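Local coordinates for polyketide synthase PksR (Bacillus subtilis, PDB 4U3V), which takes part in intermediate steps of bacillaene antibiotic synthesis, the piece described being its double-hotdog enoyl-isomerase domain, at residues A[177-181]-A[182-186]; A[207-210]-A[211-214]. All blocks are in the same frame, centred on the assembly; numbering follows the deposited sequence.

How the contacts relate
Both contacts belong to the C-terminal hotdog of the double-hotdog enoyl-isomerase domain. Contact 1 is a beta hairpin and contact 2 is two turns of helix 205-219, which comes next after strand 183-190 among the regular elements. Their centres lie 13 Å apart, and they touch through Ala214, which meets Ile184 and Ala186. Ala186 CB is 4.0 Å from Ala214 CB, and Ile184 CG2 is 3.6 Å from Ala214 O. The helix thus packs on the face of the hairpin that carries Ile184 and Ala186. Contact 2 sits about 6 Å from the centre of the chain and contact 1 about 18 Å, centre to centre. Both are structural packing within the hotdog.

Contact 1 (A[177-181]-A[182-186]); sequences LYRDH and KSILA
Asp180 and Ser183 face each other where the chain turns back, with His181 and Lys182 between them. The Asp180 carboxylate folds over the turn, its CG lying between the backbone N and the carbonyl carbon (chi1 72°). OD1 then takes two backbone N-H groups. Ser183 N comes nearly along the C-O axis at 2.9 Å from Asp180 OD1. Lys182 N lies 3.0 Å from the same Asp180 OD1, but above the carboxylate plane. Ser183 OG lies close by, 2.9 Å from Asp180 OD1.

The Lys182 chain rises past the carboxylate and bends at its last torsion (chi4 27°). This brings Lys182 NZ to 3.3 Å from Asp180 OD2, a long, weak salt bridge. Lys182 also runs beside His181, both side chains pointing the same way. Its CG lies over one face of the imidazole, offset toward the rim, in a CH-pi contact.

Farther along, strands 174-180 and 183-190 form an antiparallel hairpin. Tyr178 and Leu185 are a hydrogen-bonded pair, and Leu185 N lies 2.7 Å from Tyr178 O. On their face, Leu185 CD2 approaches CD2 of the tyrosine ring. Leu177, Arg179, Ile184 and Ala186 line the other face. There Leu177 CD2 reaches over to Ala186 CB at 3.6 Å and also meets Ile184 CD1. The aliphatic part of Arg179 crosses Ile184. Its NH1 forms a salt bridge with Glu220, just past helix 205-219, and a hydrogen bond with Ser217 O in the last turn.

The chemistry changes along the hairpin. Apolar side chains pack along the strands. At the exposed turn, one carboxylate oxygen gathers two backbone N-H groups, which should hold the turn in shape. The Lys182 ammonium, weakly paired with the other oxygen, may help to balance the carboxylate's charge.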
loop_
_atom_site.group_PDB
_atom_site.type_symbol
_atom_site.label_atom_id
_atom_site.label_comp_id
_atom_site.label_asym_id
_atom_site.label_seq_id
_atom_site.Cartn_x
_atom_site.Cartn_y
_atom_site.Cartn_z
ATOM N N LEU A 177 9.403 -7.428 14.000
ATOM C CA LEU A 177 8.089 -6.935 14.478
ATOM C C LEU A 177 8.104 -6.775 15.996
ATOM O O LEU A 177 8.514 -7.688 16.706
ATOM C CB LEU A 177 7.021 -7.961 14.151
ATOM C CG LEU A 177 6.770 -8.107 12.643
ATOM C CD1 LEU A 177 5.854 -9.287 12.433
ATOM C CD2 LEU A 177 6.096 -6.836 12.146
ATOM N N TYR A 178 7.511 -5.698 16.478
ATOM C CA TYR A 178 7.267 -5.509 17.910
ATOM C C TYR A 178 5.826 -5.031 18.071
ATOM O O TYR A 178 5.432 -4.070 17.429
ATOM C CB TYR A 178 8.193 -4.432 18.441
ATOM C CG TYR A 178 9.646 -4.677 18.099
ATOM C CD1 TYR A 178 10.524 -5.216 19.047
ATOM C CD2 TYR A 178 10.152 -4.302 16.857
ATOM C CE1 TYR A 178 11.861 -5.415 18.733
ATOM C CE2 TYR A 178 11.496 -4.453 16.550
ATOM C CZ TYR A 178 12.343 -5.031 17.479
ATOM O OH TYR A 178 13.683 -5.211 17.150
ATOM N N ARG A 179 5.084 -5.632 18.990
ATOM C CA ARG A 179 3.624 -5.531 18.978
ATOM C C ARG A 179 3.066 -5.253 20.352
ATOM O O ARG A 179 3.640 -5.709 21.343
ATOM C CB ARG A 179 3.052 -6.859 18.506
ATOM C CG ARG A 179 1.540 -6.859 18.281
ATOM C CD ARG A 179 1.120 -8.175 17.614
ATOM N NE ARG A 179 1.263 -9.325 18.529
ATOM C CZ ARG A 179 1.146 -10.600 18.156
ATOM N NH1 ARG A 179 0.812 -10.926 16.907
ATOM N NH2 ARG A 179 1.309 -11.575 19.050
ATOM N N ASP A 180 1.929 -4.549 20.420
ATOM C CA ASP A 180 1.088 -4.612 21.614
ATOM C C ASP A 180 -0.387 -4.538 21.194
ATOM O O ASP A 180 -0.675 -4.623 19.993
ATOM C CB ASP A 180 1.447 -3.511 22.652
ATOM C CG ASP A 180 1.030 -2.113 22.232
ATOM O OD1 ASP A 180 0.407 -1.959 21.175
ATOM O OD2 ASP A 180 1.298 -1.140 22.991
ATOM N N HIS A 181 -1.301 -4.471 22.158
ATOM C CA HIS A 181 -2.717 -4.533 21.854
ATOM C C HIS A 181 -3.248 -3.488 20.913
ATOM O O HIS A 181 -4.408 -3.595 20.452
ATOM C CB HIS A 181 -3.545 -4.522 23.159
ATOM C CG HIS A 181 -3.479 -3.210 23.924
ATOM N ND1 HIS A 181 -2.396 -2.841 24.657
ATOM C CD2 HIS A 181 -4.408 -2.163 24.042
ATOM C CE1 HIS A 181 -2.588 -1.601 25.148
ATOM N NE2 HIS A 181 -3.820 -1.187 24.780
ATOM N N LYS A 182 -2.495 -2.414 20.673
ATOM C CA LYS A 182 -3.074 -1.365 19.828
ATOM C C LYS A 182 -2.167 -0.901 18.704
ATOM O O LYS A 182 -2.503 0.048 17.994
ATOM C CB LYS A 182 -3.494 -0.161 20.651
ATOM C CG LYS A 182 -2.364 0.348 21.541
ATOM C CD LYS A 182 -2.852 1.447 22.483
ATOM C CE LYS A 182 -1.747 1.888 23.429
ATOM N NZ LYS A 182 -0.386 1.671 22.842
ATOM N N SER A 183 -0.953 -1.435 18.658
ATOM C CA SER A 183 -0.002 -1.027 17.619
ATOM C C SER A 183 0.966 -2.121 17.225
ATOM O O SER A 183 1.175 -3.111 17.952
ATOM C CB SER A 183 0.797 0.216 18.051
ATOM O OG SER A 183 1.518 -0.079 19.212
ATOM N N ILE A 184 1.664 -1.889 16.122
ATOM C CA ILE A 184 2.778 -2.777 15.771
ATOM C C ILE A 184 3.849 -1.942 15.121
ATOM O O ILE A 184 3.544 -0.985 14.428
ATOM C CB ILE A 184 2.326 -3.982 14.897
ATOM C CG1 ILE A 184 3.441 -5.061 14.821
ATOM C CG2 ILE A 184 1.781 -3.512 13.530
ATOM C CD1 ILE A 184 2.938 -6.412 14.350
ATOM N N LEU A 185 5.118 -2.300 15.365
ATOM C CA LEU A 185 6.251 -1.572 14.786
ATOM C C LEU A 185 7.049 -2.592 13.983
ATOM O O LEU A 185 7.350 -3.677 14.464
ATOM C CB LEU A 185 7.128 -0.931 15.894
ATOM C CG LEU A 185 8.494 -0.409 15.433
ATOM C CD1 LEU A 185 8.289 0.934 14.789
ATOM C CD2 LEU A 185 9.426 -0.317 16.659
ATOM N N ALA A 186 7.196 -2.340 12.686
ATOM C CA ALA A 186 7.819 -3.303 11.785
ATOM C C ALA A 186 9.087 -2.669 11.207
ATOM O O ALA A 186 9.076 -1.494 10.807
ATOM C CB ALA A 186 6.864 -3.668 10.643
#

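Contact 2 (A[207-210]-A[211-214]); sequences MTNS and AYLA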
loop_
_atom_site.group_PDB
_atom_site.type_symbol
_atom_site.label_atom_id
_atom_site.label_comp_id
_atom_site.label_asym_id
_atom_site.label_seq_id
_atom_site.Cartn_x
_atom_site.Cartn_y
_atom_site.Cartn_z
ATOM N N MET A 207 5.932 -0.904 -0.341
ATOM C CA MET A 207 5.869 -0.151 0.931
ATOM C C MET A 207 4.456 -0.276 1.504
ATOM O O MET A 207 4.222 -0.757 2.646
ATOM C CB MET A 207 6.182 1.323 0.649
ATOM C CG MET A 207 5.885 2.258 1.807
ATOM S SD MET A 207 7.212 2.034 2.999
ATOM C CE MET A 207 8.365 3.154 2.196
ATOM N N THR A 208 3.489 0.017 0.658
ATOM C CA THR A 208 2.096 -0.093 1.086
ATOM C C THR A 208 1.732 -1.516 1.428
ATOM O O THR A 208 1.053 -1.799 2.414
ATOM C CB THR A 208 1.205 0.434 -0.065
ATOM O OG1 THR A 208 1.636 1.766 -0.395
ATOM C CG2 THR A 208 -0.263 0.404 0.321
ATOM N N ASN A 209 2.214 -2.472 0.656
ATOM C CA ASN A 209 1.859 -3.817 0.979
ATOM C C ASN A 209 2.506 -4.275 2.310
ATOM O O ASN A 209 1.942 -5.119 2.992
ATOM C CB ASN A 209 2.263 -4.763 -0.166
ATOM C CG ASN A 209 1.636 -6.124 -0.018
ATOM O OD1 ASN A 209 0.434 -6.279 -0.237
ATOM N ND2 ASN A 209 2.448 -7.141 0.396
ATOM N N SER A 210 3.712 -3.780 2.620
ATOM C CA SER A 210 4.370 -4.152 3.861
ATOM C C SER A 210 3.522 -3.696 5.030
ATOM O O SER A 210 3.427 -4.408 6.051
ATOM C CB SER A 210 5.759 -3.517 3.946
ATOM O OG SER A 210 6.568 -4.138 2.952
ATOM N N ALA A 211 2.838 -2.575 4.843
ATOM C CA ALA A 211 1.955 -2.070 5.892
ATOM C C ALA A 211 0.788 -3.038 6.086
ATOM O O ALA A 211 0.412 -3.361 7.205
ATOM C CB ALA A 211 1.474 -0.638 5.585
ATOM N N TYR A 212 0.224 -3.568 4.999
ATOM C CA TYR A 212 -0.806 -4.582 5.140
ATOM C C TYR A 212 -0.283 -5.843 5.872
ATOM O O TYR A 212 -0.956 -6.409 6.718
ATOM C CB TYR A 212 -1.316 -4.903 3.722
ATOM C CG TYR A 212 -2.283 -6.025 3.597
ATOM C CD1 TYR A 212 -3.409 -6.125 4.409
ATOM C CD2 TYR A 212 -2.126 -6.948 2.569
ATOM C CE1 TYR A 212 -4.304 -7.178 4.250
ATOM C CE2 TYR A 212 -3.037 -7.971 2.374
ATOM C CZ TYR A 212 -4.105 -8.095 3.218
ATOM O OH TYR A 212 -5.005 -9.133 2.968
ATOM N N LEU A 213 0.909 -6.318 5.503
ATOM C CA LEU A 213 1.412 -7.557 6.118
ATOM C C LEU A 213 1.650 -7.347 7.641
ATOM O O LEU A 213 1.332 -8.244 8.448
ATOM C CB LEU A 213 2.723 -7.963 5.426
ATOM C CG LEU A 213 2.569 -8.491 3.996
ATOM C CD1 LEU A 213 3.937 -8.646 3.343
ATOM C CD2 LEU A 213 1.840 -9.816 4.015
ATOM N N ALA A 214 2.144 -6.159 7.991
ATOM C CA ALA A 214 2.359 -5.806 9.421
ATOM C C ALA A 214 1.019 -5.751 10.130
ATOM O O ALA A 214 0.893 -6.186 11.276
ATOM C CB ALA A 214 3.091 -4.472 9.559
#
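Asn209 reaches along the helix to two residues of the next turn, Tyr212 and Leu213. Its CG stands opposite the backbone N (chi1 -167°), which brings the amide close to both. Asn209 ND2 lies 3.6 Å from Leu213 CD1, a plain van der Waals contact. Asn209 OD1 sits at the edge of the Tyr212 ring, near its plane, 3.9 Å from Tyr212 CD2. Amide and ring planes are steeply inclined, 69° apart.

Tyr212 CB rests 3.3 Å from Asn209 O, while the ring leads away from the turn. Leu213 takes a different first torsion, with CG beside the backbone N (chi1 -71°). Its branch carbon therefore lies near Asn209 O and ND2. Trp167 touches all three of these side chains.

This is a regular alpha-helix, part of helix 205-219, the long helix of the C-terminal hotdog. In that fold a beta sheet wraps round such a helix. The main backbone bonds run from the carbonyl of one residue to the N-H of the fourth one on. Leu213 N is 3.0 Å from Asn209 O, and Ala214 N is 2.9 Å from Ser210 O. Tyr212 N is 3.2 Å from Thr208 O. Ala211 N binds Met207 O and also leans weakly on Thr208 O.

Two hydroxyls of the first turn find their partners beyond these eight residues. Ser210 OG is turned back to Leu206 O of the preceding turn and also bonds Thr173 OG1. Thr208 OG1 bonds Tyr278 OH.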